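Long-range contacts in proximal thread matrix protein 1 (Mytilus galloprovincialis, PDB 4CN9), which binds zinc and, as a collagen-binding matrix protein of the mussel byssus, probably links collagen within the thread through its von Willebrand factor type A domains: residues A[60-65]-A[105-110]; A[140-145]-A[175-180]; A[148-153]-A[188-193]; A[182-187]-A[212-217]. All blocks are in the same frame, centred on the assembly; numbering follows the deposited sequence. Where two conformers were deposited one is given.

In the fold
All four contacts lie in the first von Willebrand factor type A domain, contact 1 within the sheet at its metal-ion-dependent adhesion site, contacts 2 to 4 along loops and helices packed on it. Contact 1 holds two zinc ligands; contact 2, its centre about 9 Å away, joins neighbouring loops, tied to it where Glu141 N meets Ser107 O at 2.9 Å. Helix 142-153 runs from contact 2 into contact 3, about 15 Å between centres. Contact 4 shares helix 183-192 with contact 3, centres about 11 Å apart, and the Arg150 NH2 to Glu186 OE1 salt bridge (3.1 Å) joins them. The side chain of Ile214 in contact 4 lies about 14 Å from the zinc.

Contact 1. Residues A[60-65]-A[105-110]; sequences FDDSSS and QFSQGV. With ZN (zinc ion), chain C.
Asp62 places its carboxylate against residues 105-110 through chi1 of 66°, with CG between the backbone N and the carbonyl carbon, and Ser107 turns OG toward it with chi1 near 48°. The two carboxylate oxygens are divided: OD1 accepts from Ser107 OG at 2.7 Å, from above the carboxylate plane, while OD2 takes Gln105 NE2 at 2.9 Å on its anti side, 34° out of plane. The Gln105 amide stands almost perpendicular to the carboxylate, and Arg135 adds a salt bridge to OD2. The backbones pair as parallel strands: Phe106 N donates to Phe60 O (3.0 Å) and Asp62 N to Phe106 O (2.9 Å). The Phe106 ring receives Asp61 CA over one face, a CH-pi contact with 4.0 Å from CA to the ring centroid. At the strand's end, Asp61 OD1 accepts from both Ser63 N and Ser63 OG, the former closing an Asx turn, and OD2 takes a hydrogen bond from a zinc-bound water. Ser63 OG, at 2.2 Å, and Ser65 OG, at 2.0 Å, bind the zinc, with Asp174 and three waters completing six ligands. This Asp-x-Ser-x-Ser loop at the end of a parallel strand is the signature of the MIDAS motif of von Willebrand factor type A domains.

Contact 2. Residues A[140-145]-A[175-180]; sequences TEIGTG and GKSNAG
Thr140 faces Ser177 where the irregular segment 175-180 runs past the lead-in to helix 142-153; Asn178 N donates to Thr140 O at 3.0 Å, and Ser177 CA points its hydrogen at the same oxygen. The Asn178 side chain completes a two-bond link: with chi1 of 62° its amide folds back over its own backbone, and OD1 accepts from Thr140 N at 2.9 Å in a nearly straight bond (169°). Ser177 OG, swung anti to its backbone N, sits against Ile142 CB (3.6 Å) and takes a weak hydrogen bond from Ile142 N at the helix start. In the type A fold these are two loops at the metal-binding end of the sheet, one leading into that helix and the other following strand 166-173 and zinc ligand Asp174; the Thr140 side chain comes within about 4 Å of the zinc. Glu141, at the N-cap position, extends along the second loop, its CG 3.5 Å from Ala179 O. Its OE1 accepts from Thr144 OG1 at 2.8 Å through the anti lone pair, while OE2 is held by Gly109 N. An alanine in place of Glu141 would be likely to leave both donors without this acceptor and open a gap beside Ala179. Gly180 passes close to this pair, its CA 3.5 Å from Thr144 OG1. Water 4 bridges the segments, accepting from Thr144 N and donating to Ala179 O.

Contact 3. Residues A[148-153]-A[188-193]; sequences HVRENS and HKLKAE
Arg150 reaches across to helix 183-192 with CG anti to the backbone N and the chain extended to CD, then bends at chi3 (48°), laying its aliphatic part against three residues of 188-193 before the guanidinium passes across Lys189. Its CB meets Leu190 CD1 at 3.7 Å, and beside it Val149 CG1 approaches the same methyl at 4.2 Å. Arg150 CG lies 3.4 Å from Glu193 OE2; the carboxylate flanks the methylenes, its plane 87° from that of the guanidinium, and the charged ends are not in contact, with 4.7 Å from Arg150 NH1 to Glu193 OE2. Lys189 runs out extended, its CB 3.6 Å from Arg150 NE and its CD over one guanidinium face, toward the rim, while Glu151 CG rests on the opposite face. This sandwich brings Arg150 NH2 within 4.2 Å of Lys189 NZ. The likeness of charge is probably eased by the acids around NH2: Glu186 forms a salt bridge with it, and Glu151 OE2 a longer one at 3.5 Å. Replacing Arg150 with a leucine would probably leave Glu186 without its cationic mate and Lys189 CD without the flat surface it lies on. The axes of segments 148-153 and 188-192 approach to 9.6 Å at 46°; beneath them, Val149 packs on Ile57 and Leu59 of strand 54-61, and Leu190 on Val195 of strand 195-202.

Contact 4. Residues A[182-187]-A[212-217]; sequences PPQHEA and EQIATM
Ala187 and Ile214 bring together helices 183-192 and 208-214, which precede and follow strand 195-202 along the chain in the alternating helix-strand order of the von Willebrand factor type A fold. The apolar part is a small set of contacts around Ile214. Ala187 CB points at the other helix and lies 3.8 Å from Ile214 CA, so that the backbones come close, 5.3 Å between the CA atoms of Ala187 and Ile214. The two branches of Ile214 go separate ways: CG2, anti to its backbone N, meets Ala187 CB at 4.1 Å, while the longer branch carries CD1 to 4.3 Å from Pro183 CB in the first turn of helix 183-192. Ile142 of helix 142-153 and Val197 of strand 195-202 also pack on Ile214, which places it in the buried layer between helices and sheet. The polar side chains Gln184 and Gln213 meet without hydrogen bonding to each other. Gln184 folds at chi2 (-53°) and brings its amide up to Gln213, but their relative placement is doubtful, the modelled spacing being too tight. Their amides have partners elsewhere: Gln184 NE2 bonds weakly to Glu210 O, and Gln213 NE2 hydrogen-bonds to Glu414 OE1.

Contact 1. Residues A[60-65]-A[105-110]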
loop_
_atom_site.group_PDB
_atom_site.type_symbol
_atom_site.label_atom_id
_atom_site.label_comp_id
_atom_site.label_asym_id
_atom_site.label_seq_id
_atom_site.Cartn_x
_atom_site.Cartn_y
_atom_site.Cartn_z
ATOM N N PHE A 60 -8.658 -14.117 -11.388
ATOM C CA PHE A 60 -10.008 -13.974 -11.918
ATOM C C PHE A 60 -10.919 -14.931 -11.135
ATOM O O PHE A 60 -10.794 -16.140 -11.278
ATOM C CB PHE A 60 -9.912 -14.367 -13.406
ATOM C CG PHE A 60 -11.170 -14.182 -14.209
ATOM C CD1 PHE A 60 -12.267 -15.033 -14.053
ATOM C CD2 PHE A 60 -11.232 -13.185 -15.174
ATOM C CE1 PHE A 60 -13.398 -14.864 -14.827
ATOM C CE2 PHE A 60 -12.368 -13.011 -15.952
ATOM C CZ PHE A 60 -13.443 -13.846 -15.788
ATOM N N ASP A 61 -11.804 -14.383 -10.293
ATOM C CA ASP A 61 -12.783 -15.159 -9.506
ATOM C C ASP A 61 -13.729 -15.893 -10.462
ATOM O O ASP A 61 -14.381 -15.243 -11.286
ATOM C CB ASP A 61 -13.545 -14.177 -8.602
ATOM C CG ASP A 61 -14.560 -14.842 -7.644
ATOM O OD1 ASP A 61 -15.184 -15.878 -7.965
ATOM O OD2 ASP A 61 -14.754 -14.268 -6.551
ATOM N N ASP A 62 -13.772 -17.237 -10.401
ATOM C CA ASP A 62 -14.764 -17.982 -11.199
ATOM C C ASP A 62 -15.736 -18.781 -10.336
ATOM O O ASP A 62 -16.152 -19.874 -10.699
ATOM C CB ASP A 62 -14.128 -18.826 -12.332
ATOM C CG ASP A 62 -13.254 -19.986 -11.839
ATOM O OD1 ASP A 62 -12.937 -20.093 -10.635
ATOM O OD2 ASP A 62 -12.871 -20.805 -12.706
ATOM N N SER A 63 -16.123 -18.191 -9.208
ATOM C CA SER A 63 -17.130 -18.769 -8.312
ATOM C C SER A 63 -18.537 -18.712 -8.911
ATOM O O SER A 63 -18.858 -17.827 -9.710
ATOM C CB SER A 63 -17.136 -18.049 -6.948
ATOM O OG SER A 63 -17.520 -16.675 -7.055
ATOM N N SER A 64 -19.380 -19.652 -8.491
ATOM C CA SER A 64 -20.730 -19.797 -9.033
ATOM C C SER A 64 -21.618 -18.594 -8.733
ATOM O O SER A 64 -22.566 -18.330 -9.465
ATOM C CB SER A 64 -21.386 -21.068 -8.476
ATOM O OG SER A 64 -21.479 -21.000 -7.070
ATOM N N SER A 65 -21.319 -17.872 -7.660
ATOM C CA SER A 65 -22.062 -16.652 -7.318
ATOM C C SER A 65 -22.195 -15.678 -8.500
ATOM O O SER A 65 -23.211 -14.997 -8.650
ATOM C CB SER A 65 -21.375 -15.931 -6.156
ATOM O OG SER A 65 -20.117 -15.426 -6.562
ATOM N N GLN A 105 -7.486 -18.437 -12.892
ATOM C CA GLN A 105 -8.848 -18.510 -12.350
ATOM C C GLN A 105 -8.808 -19.119 -10.956
ATOM O O GLN A 105 -8.011 -20.014 -10.683
ATOM C CB GLN A 105 -9.764 -19.360 -13.247
ATOM C CG GLN A 105 -9.862 -18.897 -14.682
ATOM C CD GLN A 105 -10.381 -19.988 -15.650
ATOM O OE1 GLN A 105 -9.813 -20.201 -16.721
ATOM N NE2 GLN A 105 -11.457 -20.656 -15.277
ATOM N N PHE A 106 -9.666 -18.638 -10.070
ATOM C CA PHE A 106 -9.711 -19.171 -8.713
ATOM C C PHE A 106 -11.128 -19.133 -8.153
ATOM O O PHE A 106 -11.885 -18.174 -8.387
ATOM C CB PHE A 106 -8.759 -18.389 -7.787
ATOM C CG PHE A 106 -9.349 -17.099 -7.263
ATOM C CD1 PHE A 106 -9.264 -15.925 -8.004
ATOM C CD2 PHE A 106 -10.012 -17.075 -6.046
ATOM C CE1 PHE A 106 -9.837 -14.743 -7.535
ATOM C CE2 PHE A 106 -10.591 -15.901 -5.568
ATOM C CZ PHE A 106 -10.501 -14.737 -6.309
ATOM N N SER A 107 -11.487 -20.203 -7.440
ATOM C CA SER A 107 -12.679 -20.247 -6.600
ATOM C C SER A 107 -12.531 -21.478 -5.707
ATOM O O SER A 107 -11.988 -21.395 -4.594
ATOM C CB SER A 107 -14.004 -20.264 -7.402
ATOM O OG SER A 107 -14.033 -21.208 -8.461
ATOM N N GLN A 108 -12.991 -22.617 -6.203
ATOM C CA GLN A 108 -12.611 -23.890 -5.628
ATOM C C GLN A 108 -11.349 -24.343 -6.383
ATOM O O GLN A 108 -11.376 -24.691 -7.576
ATOM C CB GLN A 108 -13.764 -24.901 -5.724
ATOM C CG GLN A 108 -13.487 -26.222 -5.015
ATOM C CD GLN A 108 -12.653 -27.157 -5.864
ATOM O OE1 GLN A 108 -13.074 -27.565 -6.950
ATOM N NE2 GLN A 108 -11.452 -27.480 -5.388
ATOM N N GLY A 109 -10.223 -24.273 -5.692
ATOM C CA GLY A 109 -8.937 -24.430 -6.343
ATOM C C GLY A 109 -8.618 -23.345 -7.368
ATOM O O GLY A 109 -9.338 -22.354 -7.549
ATOM N N VAL A 110 -7.524 -23.567 -8.079
ATOM C CA VAL A 110 -6.987 -22.588 -8.983
ATOM C C VAL A 110 -6.662 -23.253 -10.301
ATOM O O VAL A 110 -6.100 -24.337 -10.316
ATOM C CB VAL A 110 -5.692 -21.982 -8.392
ATOM C CG1 VAL A 110 -5.110 -20.971 -9.319
ATOM C CG2 VAL A 110 -5.974 -21.367 -7.020
HETATM ZN ZN ZN C . -18.392 -15.482 -5.468
HETATM O O HOH W 1 -16.453 -15.282 -4.734
HETATM O O HOH W 2 -18.823 -17.186 -4.356
HETATM O O HOH W 3 -19.300 -14.479 -3.843
#

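Contact 2. Residues A[140-145]-A[175-180]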
loop_
_atom_site.group_PDB
_atom_site.type_symbol
_atom_site.label_atom_id
_atom_site.label_comp_id
_atom_site.label_asym_id
_atom_site.label_seq_id
_atom_site.Cartn_x
_atom_site.Cartn_y
_atom_site.Cartn_z
ATOM N N THR A 140 -14.531 -19.799 -2.351
ATOM C CA THR A 140 -13.681 -18.690 -2.806
ATOM C C THR A 140 -12.338 -18.699 -2.066
ATOM O O THR A 140 -12.236 -18.224 -0.935
ATOM C CB THR A 140 -14.391 -17.334 -2.601
ATOM O OG1 THR A 140 -15.635 -17.339 -3.304
ATOM C CG2 THR A 140 -13.538 -16.164 -3.107
ATOM N N GLU A 141 -11.307 -19.246 -2.703
ATOM C CA GLU A 141 -10.006 -19.390 -2.056
ATOM C C GLU A 141 -9.031 -18.327 -2.544
ATOM O O GLU A 141 -8.148 -18.607 -3.358
ATOM C CB GLU A 141 -9.411 -20.772 -2.331
ATOM C CG GLU A 141 -10.243 -21.944 -1.873
ATOM C CD GLU A 141 -9.610 -23.282 -2.284
ATOM O OE1 GLU A 141 -8.388 -23.448 -2.112
ATOM O OE2 GLU A 141 -10.324 -24.161 -2.796
ATOM N N ILE A 142 -9.178 -17.115 -2.020
ATOM C CA ILE A 142 -8.330 -16.008 -2.421
ATOM C C ILE A 142 -6.865 -16.320 -2.088
ATOM O O ILE A 142 -5.958 -16.069 -2.885
ATOM C CB ILE A 142 -8.783 -14.691 -1.736
ATOM C CG1 ILE A 142 -10.191 -14.306 -2.227
ATOM C CG2 ILE A 142 -7.767 -13.581 -1.984
ATOM C CD1 ILE A 142 -10.709 -12.938 -1.737
ATOM N N GLY A 143 -6.629 -16.855 -0.899
ATOM C CA GLY A 143 -5.272 -17.133 -0.468
ATOM C C GLY A 143 -4.608 -18.207 -1.307
ATOM O O GLY A 143 -3.419 -18.104 -1.609
ATOM N N THR A 144 -5.363 -19.240 -1.678
ATOM C CA THR A 144 -4.821 -20.302 -2.527
ATOM C C THR A 144 -4.436 -19.716 -3.872
ATOM O O THR A 144 -3.404 -20.070 -4.435
ATOM C CB THR A 144 -5.804 -21.465 -2.708
ATOM O OG1 THR A 144 -6.181 -21.952 -1.419
ATOM C CG2 THR A 144 -5.178 -22.606 -3.502
ATOM N N GLY A 145 -5.249 -18.786 -4.373
ATOM C CA GLY A 145 -4.930 -18.086 -5.610
ATOM C C GLY A 145 -3.619 -17.316 -5.512
ATOM O O GLY A 145 -2.765 -17.409 -6.398
ATOM N N GLY A 175 -16.446 -12.034 -3.734
ATOM C CA GLY A 175 -16.666 -12.803 -2.522
ATOM C C GLY A 175 -15.623 -12.590 -1.447
ATOM O O GLY A 175 -14.666 -11.834 -1.610
ATOM N N LYS A 176 -15.807 -13.274 -0.328
ATOM C CA LYS A 176 -14.816 -13.240 0.733
ATOM C C LYS A 176 -14.164 -14.604 0.794
ATOM O O LYS A 176 -14.782 -15.606 0.455
ATOM C CB LYS A 176 -15.451 -12.869 2.076
ATOM C CG LYS A 176 -16.406 -13.897 2.627
ATOM C CD LYS A 176 -16.904 -13.475 4.004
ATOM C CE LYS A 176 -18.143 -14.259 4.401
ATOM N NZ LYS A 176 -18.694 -13.810 5.713
ATOM N N SER A 177 -12.900 -14.634 1.189
ATOM C CA SER A 177 -12.140 -15.874 1.214
ATOM C C SER A 177 -12.763 -16.750 2.293
ATOM O O SER A 177 -12.900 -16.313 3.435
ATOM C CB SER A 177 -10.673 -15.584 1.543
ATOM O OG SER A 177 -9.829 -16.651 1.149
ATOM N N ASN A 178 -13.144 -17.976 1.946
ATOM C CA ASN A 178 -13.805 -18.848 2.929
ATOM C C ASN A 178 -13.285 -20.273 2.953
ATOM O O ASN A 178 -13.942 -21.155 3.496
ATOM C CB ASN A 178 -15.324 -18.859 2.722
ATOM C CG ASN A 178 -15.734 -19.412 1.361
ATOM O OD1 ASN A 178 -14.900 -19.792 0.554
ATOM N ND2 ASN A 178 -17.033 -19.467 1.117
ATOM N N ALA A 179 -12.107 -20.490 2.373
ATOM C CA ALA A 179 -11.465 -21.795 2.379
ATOM C C ALA A 179 -10.045 -21.672 1.832
ATOM O O ALA A 179 -9.676 -20.644 1.274
ATOM C CB ALA A 179 -12.278 -22.787 1.558
ATOM N N GLY A 180 -9.243 -22.708 2.032
ATOM C CA GLY A 180 -7.906 -22.774 1.463
ATOM C C GLY A 180 -6.858 -22.012 2.249
ATOM O O GLY A 180 -7.024 -21.742 3.438
HETATM O O HOH W 4 -7.702 -19.245 0.440
#

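Contact 3. Residues A[148-153]-A[188-193]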
loop_
_atom_site.group_PDB
_atom_site.type_symbol
_atom_site.label_atom_id
_atom_site.label_comp_id
_atom_site.label_asym_id
_atom_site.label_seq_id
_atom_site.Cartn_x
_atom_site.Cartn_y
_atom_site.Cartn_z
ATOM N N HIS A 148 -0.661 -19.710 -5.454
ATOM C CA HIS A 148 -0.413 -20.219 -6.804
ATOM C C HIS A 148 0.339 -19.188 -7.666
ATOM O O HIS A 148 1.268 -19.522 -8.420
ATOM C CB HIS A 148 -1.747 -20.604 -7.443
ATOM C CG HIS A 148 -1.620 -21.184 -8.818
ATOM N ND1 HIS A 148 -1.544 -22.540 -9.050
ATOM C CD2 HIS A 148 -1.560 -20.591 -10.036
ATOM C CE1 HIS A 148 -1.456 -22.760 -10.350
ATOM N NE2 HIS A 148 -1.462 -21.593 -10.971
ATOM N N VAL A 149 -0.055 -17.924 -7.548
ATOM C CA VAL A 149 0.588 -16.852 -8.303
ATOM C C VAL A 149 2.060 -16.690 -7.891
ATOM O O VAL A 149 2.944 -16.585 -8.737
ATOM C CB VAL A 149 -0.197 -15.521 -8.162
ATOM C CG1 VAL A 149 0.625 -14.356 -8.666
ATOM C CG2 VAL A 149 -1.529 -15.611 -8.920
ATOM N N ARG A 150 2.323 -16.695 -6.592
ATOM C CA ARG A 150 3.704 -16.602 -6.115
ATOM C C ARG A 150 4.569 -17.795 -6.565
ATOM O O ARG A 150 5.688 -17.617 -7.026
ATOM C CB ARG A 150 3.729 -16.501 -4.590
ATOM C CG ARG A 150 5.139 -16.420 -4.016
ATOM C CD ARG A 150 5.125 -16.277 -2.501
ATOM N NE ARG A 150 4.247 -17.242 -1.839
ATOM C CZ ARG A 150 4.601 -18.473 -1.463
ATOM N NH1 ARG A 150 5.825 -18.926 -1.688
ATOM N NH2 ARG A 150 3.719 -19.257 -0.852
ATOM N N GLU A 151 4.035 -19.006 -6.441
ATOM C CA GLU A 151 4.810 -20.218 -6.679
ATOM C C GLU A 151 4.912 -20.613 -8.166
ATOM O O GLU A 151 5.904 -21.196 -8.585
ATOM C CB GLU A 151 4.215 -21.384 -5.867
ATOM C CG GLU A 151 4.314 -21.194 -4.348
ATOM C CD GLU A 151 3.761 -22.370 -3.524
ATOM O OE1 GLU A 151 3.014 -23.211 -4.056
ATOM O OE2 GLU A 151 4.079 -22.443 -2.320
ATOM N N ASN A 152 3.894 -20.302 -8.960
ATOM C CA ASN A 152 3.859 -20.738 -10.356
ATOM C C ASN A 152 3.885 -19.603 -11.372
ATOM O O ASN A 152 4.686 -19.617 -12.312
ATOM C CB ASN A 152 2.613 -21.592 -10.624
ATOM C CG ASN A 152 2.637 -22.919 -9.884
ATOM O OD1 ASN A 152 3.197 -23.032 -8.799
ATOM N ND2 ASN A 152 2.029 -23.934 -10.483
ATOM N N SER A 153 2.999 -18.625 -11.190
ATOM C CA SER A 153 2.716 -17.644 -12.243
ATOM C C SER A 153 3.905 -16.772 -12.611
ATOM O O SER A 153 4.062 -16.404 -13.778
ATOM C CB SER A 153 1.551 -16.745 -11.845
ATOM O OG SER A 153 0.416 -17.501 -11.529
ATOM N N HIS A 188 1.239 -11.365 2.001
ATOM C CA HIS A 188 2.507 -10.904 2.564
ATOM C C HIS A 188 3.711 -11.506 1.823
ATOM O O HIS A 188 4.615 -10.795 1.412
ATOM C CB HIS A 188 2.570 -11.261 4.058
ATOM C CG HIS A 188 3.895 -10.977 4.693
ATOM N ND1 HIS A 188 4.256 -9.719 5.127
ATOM C CD2 HIS A 188 4.945 -11.787 4.968
ATOM C CE1 HIS A 188 5.473 -9.765 5.639
ATOM N NE2 HIS A 188 5.916 -11.006 5.549
ATOM N N LYS A 189 3.708 -12.820 1.629
ATOM C CA LYS A 189 4.823 -13.465 0.929
ATOM C C LYS A 189 4.917 -12.976 -0.514
ATOM O O LYS A 189 6.000 -12.750 -1.056
ATOM C CB LYS A 189 4.659 -14.979 0.953
ATOM C CG LYS A 189 4.757 -15.608 2.326
ATOM C CD LYS A 189 4.554 -17.114 2.180
ATOM C CE LYS A 189 4.718 -17.855 3.474
ATOM N NZ LYS A 189 4.466 -19.323 3.297
ATOM N N LEU A 190 3.770 -12.793 -1.145
ATOM C CA LEU A 190 3.769 -12.367 -2.536
ATOM C C LEU A 190 4.368 -10.973 -2.662
ATOM O O LEU A 190 5.272 -10.728 -3.469
ATOM C CB LEU A 190 2.336 -12.424 -3.089
ATOM C CG LEU A 190 2.134 -12.113 -4.565
ATOM C CD1 LEU A 190 2.970 -13.036 -5.460
ATOM C CD2 LEU A 190 0.640 -12.216 -4.904
ATOM N N LYS A 191 3.898 -10.055 -1.831
ATOM C CA LYS A 191 4.369 -8.680 -1.903
ATOM C C LYS A 191 5.845 -8.588 -1.492
ATOM O O LYS A 191 6.570 -7.724 -1.977
ATOM C CB LYS A 191 3.477 -7.752 -1.063
ATOM C CG LYS A 191 2.065 -7.585 -1.637
ATOM C CD LYS A 191 1.165 -6.619 -0.821
ATOM C CE LYS A 191 0.742 -7.215 0.496
ATOM N NZ LYS A 191 -0.125 -6.310 1.301
ATOM N N ALA A 192 6.291 -9.492 -0.623
ATOM C CA ALA A 192 7.693 -9.501 -0.192
ATOM C C ALA A 192 8.630 -9.786 -1.370
ATOM O O ALA A 192 9.816 -9.488 -1.304
ATOM C CB ALA A 192 7.905 -10.529 0.927
ATOM N N GLU A 193 8.088 -10.349 -2.450
ATOM C CA GLU A 193 8.879 -10.674 -3.631
ATOM C C GLU A 193 8.924 -9.532 -4.631
ATOM O O GLU A 193 9.366 -9.715 -5.756
ATOM C CB GLU A 193 8.330 -11.938 -4.302
ATOM C CG GLU A 193 8.459 -13.182 -3.431
ATOM C CD GLU A 193 8.174 -14.477 -4.181
ATOM O OE1 GLU A 193 7.704 -14.406 -5.339
ATOM O OE2 GLU A 193 8.423 -15.569 -3.612
#

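Contact 4. Residues A[182-187]-A[212-217]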
loop_
_atom_site.group_PDB
_atom_site.type_symbol
_atom_site.label_atom_id
_atom_site.label_comp_id
_atom_site.label_asym_id
_atom_site.label_seq_id
_atom_site.Cartn_x
_atom_site.Cartn_y
_atom_site.Cartn_z
ATOM N N PRO A 182 -4.689 -19.335 4.056
ATOM C CA PRO A 182 -5.029 -18.046 4.680
ATOM C C PRO A 182 -4.462 -16.891 3.859
ATOM O O PRO A 182 -3.263 -16.878 3.605
ATOM C CB PRO A 182 -4.367 -18.130 6.062
ATOM C CG PRO A 182 -3.355 -19.220 5.956
ATOM C CD PRO A 182 -3.871 -20.184 4.942
ATOM N N PRO A 183 -5.322 -15.954 3.422
ATOM C CA PRO A 183 -4.964 -14.959 2.401
ATOM C C PRO A 183 -3.991 -13.866 2.845
ATOM O O PRO A 183 -3.166 -13.440 2.044
ATOM C CB PRO A 183 -6.323 -14.343 2.020
ATOM C CG PRO A 183 -7.189 -14.577 3.192
ATOM C CD PRO A 183 -6.755 -15.893 3.760
ATOM N N GLN A 184 -4.070 -13.416 4.090
ATOM C CA GLN A 184 -3.217 -12.312 4.512
ATOM C C GLN A 184 -1.766 -12.749 4.467
ATOM O O GLN A 184 -0.894 -12.018 3.992
ATOM C CB GLN A 184 -3.608 -11.824 5.902
ATOM C CG GLN A 184 -5.059 -11.465 5.983
ATOM C CD GLN A 184 -5.431 -10.484 4.900
ATOM O OE1 GLN A 184 -4.562 -9.786 4.376
ATOM N NE2 GLN A 184 -6.721 -10.438 4.537
ATOM N N HIS A 185 -1.521 -13.972 4.915
ATOM C CA HIS A 185 -0.173 -14.516 4.924
ATOM C C HIS A 185 0.375 -14.742 3.510
ATOM O O HIS A 185 1.540 -14.441 3.229
ATOM C CB HIS A 185 -0.161 -15.828 5.699
ATOM C CG HIS A 185 1.201 -16.415 5.867
ATOM N ND1 HIS A 185 2.218 -15.754 6.526
ATOM C CD2 HIS A 185 1.719 -17.599 5.464
ATOM C CE1 HIS A 185 3.302 -16.510 6.524
ATOM N NE2 HIS A 185 3.025 -17.634 5.888
ATOM N N GLU A 186 -0.446 -15.296 2.619
ATOM C CA GLU A 186 -0.020 -15.455 1.228
ATOM C C GLU A 186 0.237 -14.109 0.531
ATOM O O GLU A 186 1.150 -13.981 -0.295
ATOM C CB GLU A 186 -1.040 -16.280 0.442
ATOM C CG GLU A 186 -1.217 -17.700 0.960
ATOM C CD GLU A 186 0.104 -18.483 1.025
ATOM O OE1 GLU A 186 1.003 -18.216 0.207
ATOM O OE2 GLU A 186 0.228 -19.360 1.904
ATOM N N ALA A 187 -0.576 -13.107 0.846
ATOM C CA ALA A 187 -0.402 -11.782 0.253
ATOM C C ALA A 187 0.911 -11.146 0.730
ATOM O O ALA A 187 1.612 -10.481 -0.033
ATOM C CB ALA A 187 -1.593 -10.889 0.610
ATOM N N GLU A 212 -8.161 -4.806 1.602
ATOM C CA GLU A 212 -7.192 -3.804 2.041
ATOM C C GLU A 212 -5.917 -4.418 2.634
ATOM O O GLU A 212 -4.836 -3.834 2.528
ATOM C CB GLU A 212 -7.823 -2.844 3.056
ATOM C CG GLU A 212 -8.659 -1.769 2.413
ATOM C CD GLU A 212 -9.431 -0.935 3.422
ATOM O OE1 GLU A 212 -9.546 -1.359 4.597
ATOM O OE2 GLU A 212 -9.916 0.146 3.024
ATOM N N GLN A 213 -6.043 -5.576 3.262
ATOM C CA GLN A 213 -4.889 -6.273 3.813
ATOM C C GLN A 213 -4.062 -6.917 2.693
ATOM O O GLN A 213 -2.840 -6.985 2.786
ATOM C CB GLN A 213 -5.323 -7.375 4.777
ATOM C CG GLN A 213 -6.091 -6.936 6.007
ATOM C CD GLN A 213 -6.349 -8.098 6.969
ATOM O OE1 GLN A 213 -7.165 -8.988 6.694
ATOM N NE2 GLN A 213 -5.633 -8.104 8.092
ATOM N N ILE A 214 -4.745 -7.387 1.650
ATOM C CA ILE A 214 -4.118 -8.076 0.511
ATOM C C ILE A 214 -3.364 -7.138 -0.421
ATOM O O ILE A 214 -2.237 -7.425 -0.823
ATOM C CB ILE A 214 -5.191 -8.848 -0.302
ATOM C CG1 ILE A 214 -5.695 -10.039 0.512
ATOM C CG2 ILE A 214 -4.637 -9.336 -1.620
ATOM C CD1 ILE A 214 -6.992 -10.637 0.009
ATOM N N ALA A 215 -3.990 -6.014 -0.756
ATOM C CA ALA A 215 -3.427 -5.053 -1.689
ATOM C C ALA A 215 -2.145 -4.389 -1.147
ATOM O O ALA A 215 -1.842 -4.447 0.052
ATOM C CB ALA A 215 -4.476 -3.996 -2.040
ATOM N N THR A 216 -1.392 -3.774 -2.047
ATOM C CA THR A 216 -0.138 -3.098 -1.693
ATOM C C THR A 216 -0.368 -2.007 -0.632
ATOM O O THR A 216 0.410 -1.890 0.318
ATOM C CB THR A 216 0.525 -2.526 -2.947
ATOM O OG1 THR A 216 0.977 -3.614 -3.770
ATOM C CG2 THR A 216 1.721 -1.619 -2.593
ATOM N N MET A 217 -1.399 -1.196 -0.842
ATOM C CA MET A 217 -1.865 -0.235 0.154
ATOM C C MET A 217 -3.386 -0.195 0.079
ATOM O O MET A 217 -3.979 -0.686 -0.886
ATOM C CB MET A 217 -1.270 1.162 -0.085
ATOM C CG MET A 217 0.253 1.213 -0.080
ATOM S SD MET A 217 0.961 2.879 0.091
ATOM C CE MET A 217 -0.119 3.821 -0.963
#